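Local structure of Rd1NTF2_04 (Synthetic construct, 6W3G) at residues R19-T24 with D31-P36; V40-K45 with V54-H59; H48-A53 with R110-M115; I71-V76 with S82-V87. The protein is a computationally designed NTF2-like protein, probably meant as a scaffold carrying a pocket, whose function is not known. One frame throughout, in Å; residues are numbered along the deposited sequence. Where two conformers were deposited one is given.

Contacts 1 to 3 gather round helix 50-63 and the strands it faces, while contact 4 lies apart in the hairpin of strands 66-77 and 80-91. Contacts 1 and 3 are closest, with centres about 8 Å apart, and are joined by polar bonds: Leu-33 O to Ile-113 N at 2.7 Å and Phe-34 O to Arg-50 NE at 2.8 Å. Contact 1 meets contact 2 through Met-22 SD and Ile-57 CD1, 3.4 Å apart, and contacts 2 and 3 share the helix. Contacts 2 and 4 stand on opposite sides of the chain centre, centres about 18 Å apart, yet both reach one mixed sheet. In NTF2-like folds the pocket typically lies between sheet and helices.

Contact 1. Residues R19-T24 with D31-P36; sequences REMMKT and DELFDP
Met-21 meets Leu-33 and Phe-34 in the apolar interior of this NTF2-like fold, where helix 11-24 lies against the end of helix 27-33 and the start of strand 34-35. The backbones stay well apart, the nearest CA atoms being those of Met-21 and Leu-33 at 8.8 Å, and no hydrogen bond passes between the segments. Side chains therefore carry the contact, and all three are buried.

The aliphatic part is the meeting of Met-21 with Leu-33. The two reach toward each other tip to tip, and Met-21 SD comes to 3.8 Å from Leu-33 CD1. Met-21 leaves the helix with CG trans to the backbone N (chi1 169°) and runs straight on to the sulfur; the bend at chi3, 76°, then turns CE toward the phenyl ring. Two conformers were modelled for this methionine, and the account holds for one of them.

The aromatic part is a Met-aromatic contact. Met-21 SD stands 4.8 Å from the centroid of the Phe-34 ring and 49° off its normal, an oblique approach. Phe-34 is the first residue to leave helical geometry after helix 27-33, and its ring also packs on Ala-53 and Ile-113, which ties the helix end to the neighbouring helix and sheet. Met-21 CE approaches the far end of that ring, 3.4 Å from Phe-34 CE2 and 3.6 Å from Phe-34 CZ.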
loop_
_atom_site.group_PDB
_atom_site.type_symbol
_atom_site.label_atom_id
_atom_site.label_comp_id
_atom_site.label_asym_id
_atom_site.label_seq_id
_atom_site.Cartn_x
_atom_site.Cartn_y
_atom_site.Cartn_z
ATOM N N ARG A 19 3.858 -5.584 -0.297
ATOM C CA ARG A 19 2.849 -6.587 -0.599
ATOM C C ARG A 19 2.661 -7.548 0.568
ATOM O O ARG A 19 1.527 -7.905 0.913
ATOM C CB ARG A 19 3.256 -7.330 -1.869
ATOM C CG ARG A 19 2.212 -8.255 -2.395
ATOM C CD ARG A 19 2.649 -8.842 -3.722
ATOM N NE ARG A 19 1.800 -9.967 -4.087
ATOM C CZ ARG A 19 2.014 -11.224 -3.713
ATOM N NH1 ARG A 19 3.066 -11.535 -2.965
ATOM N NH2 ARG A 19 1.176 -12.171 -4.096
ATOM N N GLU A 20 3.760 -7.976 1.196
ATOM C CA GLU A 20 3.664 -8.877 2.340
ATOM C C GLU A 20 2.986 -8.195 3.520
ATOM O O GLU A 20 2.181 -8.817 4.222
ATOM C CB GLU A 20 5.059 -9.368 2.724
ATOM C CG GLU A 20 5.093 -10.426 3.819
ATOM C CD GLU A 20 4.321 -11.683 3.459
ATOM O OE1 GLU A 20 4.123 -11.948 2.251
ATOM O OE2 GLU A 20 3.915 -12.406 4.394
ATOM N N MET A 21 3.300 -6.916 3.761
ATOM C CA MET A 21 2.649 -6.180 4.842
ATOM C C MET A 21 1.153 -6.064 4.597
ATOM O O MET A 21 0.351 -6.126 5.535
ATOM C CB MET A 21 3.260 -4.784 4.986
ATOM C CG MET A 21 2.479 -3.840 5.911
ATOM S SD MET A 21 3.096 -2.140 5.869
ATOM C CE MET A 21 2.430 -1.596 4.297
ATOM N N MET A 22 0.759 -5.867 3.338
ATOM C CA MET A 22 -0.653 -5.730 3.017
ATOM C C MET A 22 -1.453 -6.995 3.296
ATOM O O MET A 22 -2.681 -6.910 3.410
ATOM C CB MET A 22 -0.806 -5.347 1.547
ATOM C CG MET A 22 -0.305 -3.968 1.230
ATOM S SD MET A 22 -1.376 -2.749 1.988
ATOM C CE MET A 22 -2.793 -2.849 0.898
ATOM N N LYS A 23 -0.802 -8.161 3.390
ATOM C CA LYS A 23 -1.528 -9.392 3.697
ATOM C C LYS A 23 -2.085 -9.366 5.112
ATOM O O LYS A 23 -3.234 -9.761 5.341
ATOM C CB LYS A 23 -0.622 -10.617 3.526
ATOM C CG LYS A 23 -0.345 -11.000 2.080
ATOM N N THR A 24 -1.285 -8.911 6.075
ATOM C CA THR A 24 -1.645 -8.970 7.482
ATOM C C THR A 24 -1.814 -7.609 8.136
ATOM O O THR A 24 -2.319 -7.542 9.264
ATOM C CB THR A 24 -0.574 -9.750 8.264
ATOM O OG1 THR A 24 0.690 -9.084 8.123
ATOM C CG2 THR A 24 -0.465 -11.185 7.745
ATOM N N ASP A 31 5.665 0.460 10.391
ATOM C CA ASP A 31 6.608 1.435 10.926
ATOM C C ASP A 31 7.821 1.586 10.020
ATOM O O ASP A 31 8.418 2.665 9.956
ATOM C CB ASP A 31 7.075 1.035 12.326
ATOM C CG ASP A 31 6.007 1.239 13.382
ATOM O OD1 ASP A 31 4.958 1.836 13.067
ATOM O OD2 ASP A 31 6.219 0.795 14.530
ATOM N N GLU A 32 8.219 0.519 9.333
ATOM C CA GLU A 32 9.389 0.620 8.476
ATOM C C GLU A 32 9.040 1.204 7.115
ATOM O O GLU A 32 9.840 1.958 6.552
ATOM C CB GLU A 32 10.045 -0.753 8.305
ATOM N N LEU A 33 7.848 0.904 6.595
ATOM C CA LEU A 33 7.522 1.194 5.203
ATOM C C LEU A 33 6.820 2.533 5.015
ATOM O O LEU A 33 6.976 3.165 3.959
ATOM C CB LEU A 33 6.626 0.092 4.635
ATOM C CG LEU A 33 7.227 -1.315 4.573
ATOM C CD1 LEU A 33 6.278 -2.277 3.884
ATOM C CD2 LEU A 33 8.572 -1.302 3.876
ATOM N N PHE A 34 6.024 2.960 5.991
ATOM C CA PHE A 34 5.237 4.177 5.886
ATOM C C PHE A 34 6.000 5.357 6.496
ATOM O O PHE A 34 6.550 5.256 7.598
ATOM C CB PHE A 34 3.894 4.022 6.610
ATOM C CG PHE A 34 2.876 3.207 5.863
ATOM C CD1 PHE A 34 2.460 3.588 4.598
ATOM C CD2 PHE A 34 2.307 2.077 6.434
ATOM C CE1 PHE A 34 1.522 2.852 3.910
ATOM C CE2 PHE A 34 1.367 1.340 5.748
ATOM C CZ PHE A 34 0.976 1.723 4.490
ATOM N N ASP A 35 6.028 6.473 5.777
ATOM C CA ASP A 35 6.443 7.730 6.386
ATOM C C ASP A 35 5.512 8.029 7.553
ATOM O O ASP A 35 4.337 7.670 7.522
ATOM C CB ASP A 35 6.368 8.856 5.353
ATOM C CG ASP A 35 7.026 10.130 5.811
ATOM O OD1 ASP A 35 8.231 10.299 5.560
ATOM O OD2 ASP A 35 6.321 10.968 6.411
ATOM N N PRO A 36 6.003 8.692 8.597
ATOM C CA PRO A 36 5.108 9.035 9.714
ATOM C C PRO A 36 3.924 9.883 9.300
ATOM O O PRO A 36 2.863 9.815 9.933
ATOM C CB PRO A 36 6.037 9.789 10.678
ATOM C CG PRO A 36 7.388 9.295 10.369
ATOM C CD PRO A 36 7.411 9.000 8.897
#

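Contact 2. Residues V40-K45 with V54-H59; sequences VEVGDK and VDWIRH
Trp-56 lays its indole against Val-40 and Val-42, two valines of strand 38-42 that point from the sheet toward helix 50-63. With no hydrogen bond between the segments, the contact consists of methyl groups on an aromatic system. Trp-56 contributes the greatest buried area, and both valines use the same side of its ring.

Val-40 makes the more regular approach. Its CG1 lies 4.1 Å from the centroid of the six-membered ring of Trp-56 and only 12° off the ring normal, a CH-pi contact over the face. Val-42 CG2 comes in obliquely nearer the pyrrole end, 3.6 Å from Trp-56 NE1 and 3.8 Å from Trp-56 CE2. The methyl stands 3.3 Å above the indole plane, displaced toward its rim.

The tryptophan reaches both residues because CG is trans to the backbone N (chi1 167°) and chi2 of 67° then presents the flat side of the indole to the strand. Tyr-47, from strand 45-48, brings its ring against the indole and also touches both valines. With Trp-56 cut back to an alanine, Val-40 CG1 and Val-42 CG2 are likely to lose their flat support, opening a gap between helix and strand.

Beyond Val-42 the chain reverses in a type II' beta turn, with Gly-43 at positive phi. A helix packed through aromatic and branched residues on a sheet hairpin is consistent with the helix-on-sheet architecture of the NTF2-like fold.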
loop_
_atom_site.group_PDB
_atom_site.type_symbol
_atom_site.label_atom_id
_atom_site.label_comp_id
_atom_site.label_asym_id
_atom_site.label_seq_id
_atom_site.Cartn_x
_atom_site.Cartn_y
_atom_site.Cartn_z
ATOM N N VAL A 40 -3.022 8.559 2.771
ATOM C CA VAL A 40 -3.715 7.530 2.008
ATOM C C VAL A 40 -5.063 8.098 1.599
ATOM O O VAL A 40 -5.860 8.514 2.458
ATOM C CB VAL A 40 -3.886 6.219 2.793
ATOM C CG1 VAL A 40 -4.602 5.187 1.926
ATOM C CG2 VAL A 40 -2.548 5.676 3.274
ATOM N N GLU A 41 -5.326 8.134 0.302
ATOM C CA GLU A 41 -6.591 8.615 -0.231
ATOM C C GLU A 41 -7.302 7.464 -0.918
ATOM O O GLU A 41 -6.791 6.905 -1.891
ATOM C CB GLU A 41 -6.378 9.767 -1.212
ATOM C CG GLU A 41 -7.684 10.328 -1.764
ATOM N N VAL A 42 -8.492 7.132 -0.429
ATOM C CA VAL A 42 -9.291 6.030 -0.961
ATOM C C VAL A 42 -10.651 6.621 -1.311
ATOM O O VAL A 42 -11.582 6.626 -0.498
ATOM C CB VAL A 42 -9.425 4.872 0.032
ATOM C CG1 VAL A 42 -10.148 3.699 -0.629
ATOM C CG2 VAL A 42 -8.079 4.447 0.534
ATOM N N GLY A 43 -10.765 7.155 -2.511
ATOM C CA GLY A 43 -12.001 7.793 -2.915
ATOM C C GLY A 43 -12.271 8.975 -2.012
ATOM O O GLY A 43 -11.481 9.925 -1.943
ATOM N N ASP A 44 -13.386 8.905 -1.284
ATOM C CA ASP A 44 -13.761 9.974 -0.369
ATOM C C ASP A 44 -12.974 9.929 0.936
ATOM O O ASP A 44 -12.749 10.980 1.548
ATOM C CB ASP A 44 -15.261 9.897 -0.069
ATOM N N LYS A 45 -12.547 8.749 1.377
ATOM C CA LYS A 45 -11.912 8.618 2.680
ATOM C C LYS A 45 -10.438 8.994 2.611
ATOM O O LYS A 45 -9.713 8.581 1.702
ATOM C CB LYS A 45 -12.050 7.191 3.210
ATOM N N VAL A 54 -2.516 1.628 8.919
ATOM C CA VAL A 54 -2.594 0.238 9.371
ATOM C C VAL A 54 -4.039 -0.174 9.601
ATOM O O VAL A 54 -4.463 -1.265 9.197
ATOM C CB VAL A 54 -1.744 0.063 10.646
ATOM C CG1 VAL A 54 -2.164 -1.169 11.417
ATOM C CG2 VAL A 54 -0.287 -0.015 10.269
ATOM N N ASP A 55 -4.829 0.699 10.234
ATOM C CA ASP A 55 -6.231 0.391 10.487
ATOM C C ASP A 55 -6.986 0.201 9.180
ATOM O O ASP A 55 -7.870 -0.658 9.076
ATOM C CB ASP A 55 -6.875 1.507 11.310
ATOM C CG ASP A 55 -6.415 1.511 12.754
ATOM O OD1 ASP A 55 -5.606 0.635 13.134
ATOM O OD2 ASP A 55 -6.866 2.394 13.515
ATOM N N TRP A 56 -6.661 1.012 8.175
ATOM C CA TRP A 56 -7.288 0.871 6.870
ATOM C C TRP A 56 -7.002 -0.506 6.293
ATOM O O TRP A 56 -7.913 -1.200 5.826
ATOM C CB TRP A 56 -6.792 1.978 5.939
ATOM C CG TRP A 56 -7.124 1.740 4.509
ATOM C CD1 TRP A 56 -8.364 1.727 3.951
ATOM C CD2 TRP A 56 -6.201 1.471 3.452
ATOM N NE1 TRP A 56 -8.273 1.462 2.606
ATOM C CE2 TRP A 56 -6.955 1.307 2.274
ATOM C CE3 TRP A 56 -4.807 1.361 3.385
ATOM C CZ2 TRP A 56 -6.362 1.030 1.043
ATOM C CZ3 TRP A 56 -4.221 1.087 2.162
ATOM C CH2 TRP A 56 -4.997 0.921 1.008
ATOM N N ILE A 57 -5.743 -0.944 6.366
ATOM C CA ILE A 57 -5.381 -2.254 5.833
ATOM C C ILE A 57 -6.093 -3.356 6.607
ATOM O O ILE A 57 -6.622 -4.307 6.019
ATOM C CB ILE A 57 -3.850 -2.438 5.878
ATOM C CG1 ILE A 57 -3.171 -1.418 4.974
ATOM C CG2 ILE A 57 -3.461 -3.857 5.477
ATOM C CD1 ILE A 57 -1.658 -1.398 5.114
ATOM N N ARG A 58 -6.128 -3.245 7.935
ATOM C CA ARG A 58 -6.736 -4.292 8.749
ATOM C C ARG A 58 -8.232 -4.419 8.480
ATOM O O ARG A 58 -8.773 -5.529 8.479
ATOM C CB ARG A 58 -6.468 -4.018 10.230
ATOM C CG ARG A 58 -4.991 -3.981 10.579
ATOM C CD ARG A 58 -4.688 -4.686 11.895
ATOM N NE ARG A 58 -3.261 -4.985 12.026
ATOM C CZ ARG A 58 -2.395 -4.287 12.761
ATOM N NH1 ARG A 58 -1.121 -4.656 12.797
ATOM N NH2 ARG A 58 -2.789 -3.233 13.467
ATOM N N HIS A 59 -8.918 -3.301 8.233
ATOM C CA HIS A 59 -10.328 -3.377 7.868
ATOM C C HIS A 59 -10.525 -4.183 6.587
ATOM O O HIS A 59 -11.451 -4.996 6.493
ATOM C CB HIS A 59 -10.918 -1.977 7.703
ATOM C CG HIS A 59 -12.152 -1.941 6.851
ATOM N ND1 HIS A 59 -12.103 -1.825 5.476
ATOM C CD2 HIS A 59 -13.464 -2.019 7.174
ATOM C CE1 HIS A 59 -13.332 -1.828 4.993
ATOM N NE2 HIS A 59 -14.176 -1.943 6.001
#

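Contact 3. Residues H48-A53 with R110-M115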
loop_
_atom_site.group_PDB
_atom_site.type_symbol
_atom_site.label_atom_id
_atom_site.label_comp_id
_atom_site.label_asym_id
_atom_site.label_seq_id
_atom_site.Cartn_x
_atom_site.Cartn_y
_atom_site.Cartn_z
ATOM N N HIS A 48 -4.351 9.616 7.397
ATOM C CA HIS A 48 -3.070 10.260 7.617
ATOM C C HIS A 48 -2.342 9.541 8.743
ATOM O O HIS A 48 -2.929 9.306 9.805
ATOM C CB HIS A 48 -3.247 11.743 7.980
ATOM C CG HIS A 48 -1.979 12.532 7.933
ATOM N ND1 HIS A 48 -1.116 12.618 9.002
ATOM C CD2 HIS A 48 -1.433 13.284 6.950
ATOM C CE1 HIS A 48 -0.081 13.368 8.672
ATOM N NE2 HIS A 48 -0.254 13.795 7.435
ATOM N N GLY A 49 -1.078 9.198 8.503
ATOM C CA GLY A 49 -0.235 8.611 9.523
ATOM C C GLY A 49 -0.242 7.095 9.518
ATOM O O GLY A 49 -1.091 6.437 8.909
ATOM N N ARG A 50 0.732 6.529 10.240
ATOM C CA ARG A 50 0.923 5.081 10.216
ATOM C C ARG A 50 -0.266 4.359 10.828
ATOM O O ARG A 50 -0.746 3.363 10.272
ATOM C CB ARG A 50 2.204 4.704 10.961
ATOM C CG ARG A 50 3.460 5.116 10.232
ATOM C CD ARG A 50 4.712 4.960 11.090
ATOM N NE ARG A 50 5.897 5.271 10.302
ATOM C CZ ARG A 50 7.084 5.578 10.803
ATOM N NH1 ARG A 50 7.262 5.618 12.119
ATOM N NH2 ARG A 50 8.090 5.853 9.977
ATOM N N GLU A 51 -0.759 4.852 11.963
ATOM C CA GLU A 51 -1.837 4.163 12.662
ATOM C C GLU A 51 -3.088 4.078 11.799
ATOM O O GLU A 51 -3.700 3.015 11.677
ATOM C CB GLU A 51 -2.136 4.871 13.985
ATOM C CG GLU A 51 -3.318 4.284 14.732
ATOM C CD GLU A 51 -3.484 4.876 16.120
ATOM O OE1 GLU A 51 -2.470 5.312 16.709
ATOM O OE2 GLU A 51 -4.630 4.912 16.614
ATOM N N GLN A 52 -3.481 5.189 11.172
ATOM C CA GLN A 52 -4.658 5.162 10.315
ATOM C C GLN A 52 -4.431 4.307 9.081
ATOM O O GLN A 52 -5.353 3.638 8.609
ATOM C CB GLN A 52 -5.061 6.578 9.914
ATOM C CG GLN A 52 -5.645 7.369 11.074
ATOM C CD GLN A 52 -6.185 8.739 10.669
ATOM O OE1 GLN A 52 -6.353 9.025 9.482
ATOM N NE2 GLN A 52 -6.483 9.572 11.650
ATOM N N ALA A 53 -3.206 4.314 8.539
ATOM C CA ALA A 53 -2.911 3.478 7.377
ATOM C C ALA A 53 -2.999 1.998 7.730
ATOM O O ALA A 53 -3.537 1.198 6.956
ATOM C CB ALA A 53 -1.530 3.832 6.819
ATOM N N ARG A 110 16.866 4.517 2.615
ATOM C CA ARG A 110 15.663 4.071 3.315
ATOM C C ARG A 110 14.440 4.651 2.613
ATOM O O ARG A 110 14.188 5.856 2.695
ATOM C CB ARG A 110 15.732 4.500 4.783
ATOM C CG ARG A 110 14.548 4.129 5.655
ATOM C CD ARG A 110 14.910 4.331 7.127
ATOM N NE ARG A 110 13.768 4.723 7.949
ATOM C CZ ARG A 110 12.924 3.873 8.526
ATOM N NH1 ARG A 110 11.921 4.339 9.257
ATOM N NH2 ARG A 110 13.070 2.565 8.369
ATOM N N ALA A 111 13.680 3.801 1.920
ATOM C CA ALA A 111 12.497 4.239 1.190
ATOM C C ALA A 111 11.277 4.175 2.100
ATOM O O ALA A 111 11.061 3.175 2.790
ATOM C CB ALA A 111 12.271 3.378 -0.054
ATOM N N GLN A 112 10.491 5.249 2.110
ATOM C CA GLN A 112 9.277 5.314 2.902
ATOM C C GLN A 112 8.132 5.853 2.055
ATOM O O GLN A 112 8.325 6.779 1.246
ATOM C CB GLN A 112 9.485 6.182 4.141
ATOM C CG GLN A 112 10.362 5.515 5.205
ATOM C CD GLN A 112 10.115 6.081 6.576
ATOM O OE1 GLN A 112 10.014 5.346 7.554
ATOM N NE2 GLN A 112 10.013 7.396 6.657
ATOM N N ILE A 113 6.949 5.288 2.260
ATOM C CA ILE A 113 5.754 5.646 1.508
ATOM C C ILE A 113 5.220 6.988 1.988
ATOM O O ILE A 113 4.892 7.144 3.170
ATOM C CB ILE A 113 4.681 4.554 1.643
ATOM C CG1 ILE A 113 5.217 3.241 1.088
ATOM C CG2 ILE A 113 3.413 4.958 0.927
ATOM C CD1 ILE A 113 4.439 2.036 1.519
ATOM N N LYS A 114 5.097 7.940 1.067
ATOM C CA LYS A 114 4.538 9.257 1.342
ATOM C C LYS A 114 3.066 9.361 0.981
ATOM O O LYS A 114 2.315 10.070 1.661
ATOM C CB LYS A 114 5.308 10.340 0.560
ATOM C CG LYS A 114 6.756 10.517 0.974
ATOM C CD LYS A 114 6.883 11.047 2.410
ATOM C CE LYS A 114 6.333 12.466 2.564
ATOM N NZ LYS A 114 6.952 13.413 1.592
ATOM N N MET A 115 2.642 8.698 -0.092
ATOM C CA MET A 115 1.288 8.825 -0.599
ATOM C C MET A 115 0.876 7.485 -1.177
ATOM O O MET A 115 1.685 6.794 -1.792
ATOM C CB MET A 115 1.195 9.919 -1.670
ATOM C CG MET A 115 -0.095 9.923 -2.492
ATOM S SD MET A 115 -1.572 10.296 -1.529
ATOM C CE MET A 115 -1.302 12.027 -1.160
#
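Arg-50 reaches from the first turn of helix 50-63 to Gln-112 of strand 111-118, and its side chain can be followed outward. From CB, the chain starts with CG beside the backbone N (chi1 -70°) and then runs extended through CD to NE. CD passes the Asp-31 carboxylate, and the guanidinium then runs beside Asp-31 O and the Pro-36 ring. NE finds its strongest polar partner there, donating a hydrogen bond to Phe-34 O.

At the tip, Arg-50 NH2 lies 3.1 Å from Gln-112 OE1. The amide oxygen sits at the edge of the guanidinium, near its plane, while the amide and guanidinium planes stand 79° apart. The same NH2 is 4.2 Å from Arg-110 NH1, a like-charge approach that is doubtful in detail because the Arg-110 side chain is poorly ordered.

Behind the arginine, Gly-49 takes the N-cap position, and Gln-52 OE1 accepts from His-48 N at 3.0 Å. The contact lies at the surface, where the start of helix 50-63 meets strand 34-35; Leu-33, at the end of helix 27-33, and Asp-35 in that strand bond through their backbones to Ile-113 in strand 111-118.

Contact 4. Residues I71-V76 with S82-V87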
loop_
_atom_site.group_PDB
_atom_site.type_symbol
_atom_site.label_atom_id
_atom_site.label_comp_id
_atom_site.label_asym_id
_atom_site.label_seq_id
_atom_site.Cartn_x
_atom_site.Cartn_y
_atom_site.Cartn_z
ATOM N N ILE A 71 1.895 -6.236 -8.226
ATOM C CA ILE A 71 2.722 -5.067 -8.480
ATOM C C ILE A 71 2.878 -4.943 -9.991
ATOM O O ILE A 71 3.539 -5.772 -10.618
ATOM C CB ILE A 71 4.087 -5.187 -7.787
ATOM C CG1 ILE A 71 3.916 -5.444 -6.279
ATOM C CG2 ILE A 71 4.915 -3.931 -8.067
ATOM C CD1 ILE A 71 3.243 -4.309 -5.505
ATOM N N ASP A 72 2.273 -3.907 -10.580
ATOM C CA ASP A 72 2.252 -3.746 -12.026
ATOM C C ASP A 72 3.441 -2.950 -12.564
ATOM O O ASP A 72 4.047 -3.341 -13.564
ATOM C CB ASP A 72 0.952 -3.060 -12.451
ATOM C CG ASP A 72 -0.285 -3.907 -12.147
ATOM O OD1 ASP A 72 -0.199 -5.148 -12.221
ATOM O OD2 ASP A 72 -1.344 -3.328 -11.827
ATOM N N HIS A 73 3.777 -1.838 -11.926
ATOM C CA HIS A 73 4.866 -0.989 -12.411
ATOM C C HIS A 73 5.651 -0.475 -11.220
ATOM O O HIS A 73 5.060 -0.014 -10.241
ATOM C CB HIS A 73 4.323 0.178 -13.247
ATOM C CG HIS A 73 3.397 -0.251 -14.338
ATOM N ND1 HIS A 73 3.829 -0.939 -15.453
ATOM C CD2 HIS A 73 2.057 -0.111 -14.479
ATOM C CE1 HIS A 73 2.797 -1.199 -16.235
ATOM N NE2 HIS A 73 1.710 -0.706 -15.669
ATOM N N ILE A 74 6.973 -0.578 -11.292
ATOM C CA ILE A 74 7.864 0.067 -10.330
ATOM C C ILE A 74 8.805 0.936 -11.141
ATOM O O ILE A 74 9.519 0.416 -12.002
ATOM C CB ILE A 74 8.672 -0.953 -9.519
ATOM C CG1 ILE A 74 7.782 -1.989 -8.859
ATOM C CG2 ILE A 74 9.520 -0.234 -8.482
ATOM C CD1 ILE A 74 8.586 -3.101 -8.231
ATOM N N THR A 75 8.807 2.235 -10.871
ATOM C CA THR A 75 9.681 3.151 -11.591
ATOM C C THR A 75 10.424 4.004 -10.584
ATOM O O THR A 75 9.857 4.437 -9.576
ATOM C CB THR A 75 8.911 4.032 -12.560
ATOM O OG1 THR A 75 7.994 4.855 -11.841
ATOM C CG2 THR A 75 8.143 3.198 -13.530
ATOM N N VAL A 76 11.701 4.222 -10.847
ATOM C CA VAL A 76 12.536 5.043 -9.988
ATOM C C VAL A 76 13.125 6.188 -10.801
ATOM O O VAL A 76 13.674 5.974 -11.887
ATOM C CB VAL A 76 13.647 4.207 -9.329
ATOM C CG1 VAL A 76 14.488 5.076 -8.414
ATOM C CG2 VAL A 76 13.038 3.039 -8.567
ATOM N N SER A 82 7.955 5.182 -7.694
ATOM C CA SER A 82 6.532 5.151 -7.994
ATOM C C SER A 82 6.132 3.712 -8.251
ATOM O O SER A 82 6.792 3.020 -9.032
ATOM C CB SER A 82 6.197 6.011 -9.213
ATOM O OG SER A 82 4.806 5.932 -9.489
ATOM N N ILE A 83 5.080 3.258 -7.578
ATOM C CA ILE A 83 4.594 1.890 -7.730
ATOM C C ILE A 83 3.115 1.944 -8.063
ATOM O O ILE A 83 2.338 2.582 -7.350
ATOM C CB ILE A 83 4.835 1.053 -6.463
ATOM C CG1 ILE A 83 6.330 0.928 -6.221
ATOM C CG2 ILE A 83 4.171 -0.332 -6.612
ATOM C CD1 ILE A 83 6.711 0.211 -4.950
ATOM N N VAL A 84 2.731 1.296 -9.166
ATOM C CA VAL A 84 1.340 1.107 -9.529
ATOM C C VAL A 84 1.020 -0.346 -9.230
ATOM O O VAL A 84 1.753 -1.244 -9.671
ATOM C CB VAL A 84 1.073 1.419 -11.010
ATOM C CG1 VAL A 84 -0.375 1.139 -11.332
ATOM C CG2 VAL A 84 1.409 2.847 -11.320
ATOM N N PHE A 85 -0.033 -0.577 -8.453
ATOM C CA PHE A 85 -0.441 -1.937 -8.142
ATOM C C PHE A 85 -1.955 -2.046 -8.234
ATOM O O PHE A 85 -2.686 -1.064 -8.082
ATOM C CB PHE A 85 0.090 -2.393 -6.779
ATOM C CG PHE A 85 -0.405 -1.606 -5.598
ATOM C CD1 PHE A 85 -1.500 -2.049 -4.865
ATOM C CD2 PHE A 85 0.251 -0.457 -5.180
ATOM C CE1 PHE A 85 -1.949 -1.361 -3.769
ATOM C CE2 PHE A 85 -0.201 0.241 -4.074
ATOM C CZ PHE A 85 -1.293 -0.213 -3.361
ATOM N N THR A 86 -2.414 -3.239 -8.557
ATOM C CA THR A 86 -3.840 -3.525 -8.559
ATOM C C THR A 86 -4.154 -4.461 -7.406
ATOM O O THR A 86 -3.328 -5.286 -7.000
ATOM C CB THR A 86 -4.284 -4.098 -9.895
ATOM O OG1 THR A 86 -3.373 -5.106 -10.312
ATOM C CG2 THR A 86 -4.310 -3.019 -10.933
ATOM N N VAL A 87 -5.352 -4.317 -6.864
ATOM C CA VAL A 87 -5.793 -5.133 -5.740
ATOM C C VAL A 87 -7.129 -5.749 -6.126
ATOM O O VAL A 87 -8.039 -5.032 -6.546
ATOM C CB VAL A 87 -5.919 -4.303 -4.451
ATOM C CG1 VAL A 87 -6.245 -5.208 -3.268
ATOM C CG2 VAL A 87 -4.626 -3.538 -4.181
HETATM O O HOH W 1 5.420 3.221 -11.620
#
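Asp-72 and His-73 both turn their backbone N-H groups onto Val-84 O, a pairing that defines a classic beta bulge. Asp-72 N lies 2.9 Å from that oxygen and His-73 N 3.1 Å from it, both in the carbonyl plane, so two bonds grip one acceptor. Val-84 N returns a bond of 2.9 Å to His-73 O. Further along, Thr-75 and Ser-82 form a hydrogen-bonded pair, Ser-82 N reaching Thr-75 O at 2.8 Å almost straight (176°).

Side chains make the next shell. On one face, Ile-71 CG2 packs 4.0 Å from Ile-83 CG2, and Ile-74 lies alongside Ile-83. On the other, the His-73 imidazole meets Val-84 CB edge-on. A water bridges Thr-75 OG1 and Ser-82 O.

At the bulge, CG of Asp-72 stands opposite its carbonyl carbon (chi1 -64°), swinging the carboxylate toward Thr-86; Asp-72 OD2 accepts from Thr-86 OG1 at 3.1 Å, although the hydroxyl is less surely placed. Exchanging Asp-72 for an alanine is likely to leave Thr-86 OG1 without this acceptor, its hydroxyl freer to turn.

Outward, the Phe-85 ring meets those of Phe-18 and Tyr-100, nearly parallel to the latter, and Ile-74 rests on helix 11-24, so the face carrying both packs against that helix. The segments run at 175° to each other: an antiparallel hairpin with a classic bulge, which can bend a strand in curved NTF2-like sheets.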